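Long-range contact in PfVFT1 (Plasmodium falciparum, PDB 5JKQ), which adopts a bi-lobed Venus flytrap architecture and, as in related solute-binding proteins, probably captures a small ligand between its two lobes: residues 178-183 with 267-272. The protein carries 3 engineered substitutions. Residues are numbered along the deposited sequence; the frame is centred on the assembly and turned at random.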
loop_
_atom_site.group_PDB
_atom_site.type_symbol
_atom_site.label_atom_id
_atom_site.label_comp_id
_atom_site.label_asym_id
_atom_site.label_seq_id
_atom_site.Cartn_x
_atom_site.Cartn_y
_atom_site.Cartn_z
ATOM N N SER A 178 5.912 3.297 -7.444
ATOM C CA SER A 178 6.629 2.563 -8.478
ATOM C C SER A 178 8.021 2.146 -8.013
ATOM O O SER A 178 8.521 2.630 -6.997
ATOM C CB SER A 178 6.732 3.408 -9.748
ATOM O OG SER A 178 7.163 2.618 -10.843
ATOM N N ASN A 179 8.633 1.239 -8.766
ATOM C CA ASN A 179 9.977 0.757 -8.476
ATOM C C ASN A 179 10.950 1.153 -9.579
ATOM O O ASN A 179 10.807 0.732 -10.727
ATOM C CB ASN A 179 9.969 -0.762 -8.297
ATOM C CG ASN A 179 9.142 -1.200 -7.110
ATOM O OD1 ASN A 179 9.656 -1.343 -6.003
ATOM N ND2 ASN A 179 7.850 -1.406 -7.331
ATOM N N LYS A 180 11.934 1.972 -9.226
ATOM C CA LYS A 180 12.923 2.428 -10.190
ATOM C C LYS A 180 14.105 1.467 -10.232
ATOM O O LYS A 180 14.383 0.763 -9.260
ATOM C CB LYS A 180 13.387 3.845 -9.849
ATOM C CG LYS A 180 12.236 4.827 -9.691
ATOM C CD LYS A 180 12.734 6.241 -9.474
ATOM C CE LYS A 180 11.587 7.195 -9.186
ATOM N NZ LYS A 180 10.577 7.218 -10.281
ATOM N N ILE A 181 14.779 1.434 -11.374
ATOM C CA ILE A 181 15.919 0.550 -11.577
ATOM C C ILE A 181 17.137 1.384 -11.936
ATOM O O ILE A 181 17.140 2.068 -12.958
ATOM C CB ILE A 181 15.646 -0.485 -12.695
ATOM C CG1 ILE A 181 14.443 -1.356 -12.323
ATOM C CG2 ILE A 181 16.876 -1.361 -12.939
ATOM C CD1 ILE A 181 13.949 -2.243 -13.446
HETATM N N MSE A 182 18.163 1.339 -11.093
HETATM C CA MSE A 182 19.410 2.018 -11.413
HETATM C C MSE A 182 20.448 1.013 -11.898
HETATM O O MSE A 182 20.573 -0.091 -11.363
HETATM C CB MSE A 182 19.933 2.815 -10.215
HETATM C CG MSE A 182 20.191 2.043 -8.947
HETATM SE SE MSE A 182 21.018 3.243 -7.636
HETATM C CE MSE A 182 22.756 3.447 -8.483
ATOM N N ILE A 183 21.179 1.410 -12.935
ATOM C CA ILE A 183 22.109 0.524 -13.620
ATOM C C ILE A 183 23.221 1.343 -14.271
ATOM O O ILE A 183 23.028 2.513 -14.601
ATOM C CB ILE A 183 21.377 -0.326 -14.691
ATOM C CG1 ILE A 183 22.333 -1.330 -15.344
ATOM C CG2 ILE A 183 20.726 0.580 -15.739
ATOM C CD1 ILE A 183 21.646 -2.340 -16.252
ATOM N N VAL A 267 19.028 5.663 -14.537
ATOM C CA VAL A 267 17.867 5.349 -13.710
ATOM C C VAL A 267 16.584 5.531 -14.516
ATOM O O VAL A 267 16.323 6.610 -15.049
ATOM C CB VAL A 267 17.801 6.230 -12.446
ATOM C CG1 VAL A 267 16.752 5.688 -11.484
ATOM C CG2 VAL A 267 19.154 6.292 -11.750
ATOM N N PHE A 268 15.790 4.468 -14.601
ATOM C CA PHE A 268 14.520 4.511 -15.315
ATOM C C PHE A 268 13.418 3.863 -14.485
ATOM O O PHE A 268 13.678 2.985 -13.660
ATOM C CB PHE A 268 14.641 3.820 -16.678
ATOM C CG PHE A 268 15.066 2.379 -16.599
ATOM C CD1 PHE A 268 14.129 1.376 -16.421
ATOM C CD2 PHE A 268 16.403 2.029 -16.713
ATOM C CE1 PHE A 268 14.514 0.049 -16.351
ATOM C CE2 PHE A 268 16.795 0.704 -16.645
ATOM C CZ PHE A 268 15.848 -0.286 -16.463
ATOM N N ASP A 269 12.186 4.315 -14.705
ATOM C CA ASP A 269 11.028 3.795 -13.992
ATOM C C ASP A 269 10.499 2.551 -14.699
ATOM O O ASP A 269 10.008 2.630 -15.826
ATOM C CB ASP A 269 9.936 4.867 -13.898
ATOM C CG ASP A 269 8.919 4.581 -12.803
ATOM O OD1 ASP A 269 8.743 3.401 -12.431
ATOM O OD2 ASP A 269 8.295 5.546 -12.315
ATOM N N SER A 270 10.613 1.401 -14.040
ATOM C CA SER A 270 10.130 0.140 -14.598
ATOM C C SER A 270 8.611 0.119 -14.704
ATOM O O SER A 270 8.047 -0.665 -15.469
ATOM C CB SER A 270 10.592 -1.038 -13.741
ATOM O OG SER A 270 9.971 -1.010 -12.466
ATOM N N PHE A 271 7.964 0.976 -13.916
ATOM C CA PHE A 271 6.508 1.021 -13.796
ATOM C C PHE A 271 5.950 -0.291 -13.242
ATOM O O PHE A 271 4.755 -0.562 -13.352
ATOM C CB PHE A 271 5.860 1.352 -15.146
ATOM C CG PHE A 271 6.211 2.719 -15.666
ATOM C CD1 PHE A 271 6.041 3.836 -14.869
ATOM C CD2 PHE A 271 6.713 2.884 -16.947
ATOM C CE1 PHE A 271 6.359 5.094 -15.337
ATOM C CE2 PHE A 271 7.034 4.144 -17.422
ATOM C CZ PHE A 271 6.856 5.251 -16.612
ATOM N N LEU A 272 6.826 -1.098 -12.648
ATOM C CA LEU A 272 6.404 -2.249 -11.860
ATOM C C LEU A 272 6.002 -1.737 -10.484
ATOM O O LEU A 272 6.855 -1.337 -9.691
ATOM C CB LEU A 272 7.522 -3.289 -11.757
ATOM C CG LEU A 272 7.950 -3.937 -13.077
ATOM C CD1 LEU A 272 9.285 -4.650 -12.917
ATOM C CD2 LEU A 272 6.880 -4.905 -13.583
#
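I181 and F268 face each other as an antiparallel hydrogen-bonded pair, I181 N reaching F268 O at 3.0 Å in a nearly straight bond and F268 N returning to I181 O. On the same face of the sheet, I181 CB lies over the phenyl ring of F268, 4.1 Å from its centroid, in a CH-pi contact. With chi1 at 59°, CG of F268 sits between its own backbone N and carbonyl carbon, which swings the ring back toward the isoleucine; I183 CG2 meets its edge. I181 CD1 reaches CE1 of the F268 ring at 3.7 Å and S270 CB at 3.6 Å. The opposite face carries V267, whose CG2 packs on CB of selenomethionine M182 while its CA makes a CA-H...O contact with I181 O (3.4 Å), and D269, whose OD2 forms a long salt bridge with K180 NZ (3.5 Å).

Beyond D269 side chains supply the stronger bonds. S270 OG donates to N179 O at 2.6 Å, in the carbonyl plane, and accepts from L272 N in an ST turn, while D269 OD1 takes F271 N in an Asx turn. N179 ND2 spans the distorted end to L272 O (2.6 Å), and OD1 of N179 is hydrogen-bonded to N214 ND2 in helix 212-222. Regular antiparallel pairing at 267-269 thus gives way to Asx and ST turns at 269-272, where strand 265-281 is broken, beside strand 175-184 in the mixed sheet of one lobe of the Venus flytrap fold.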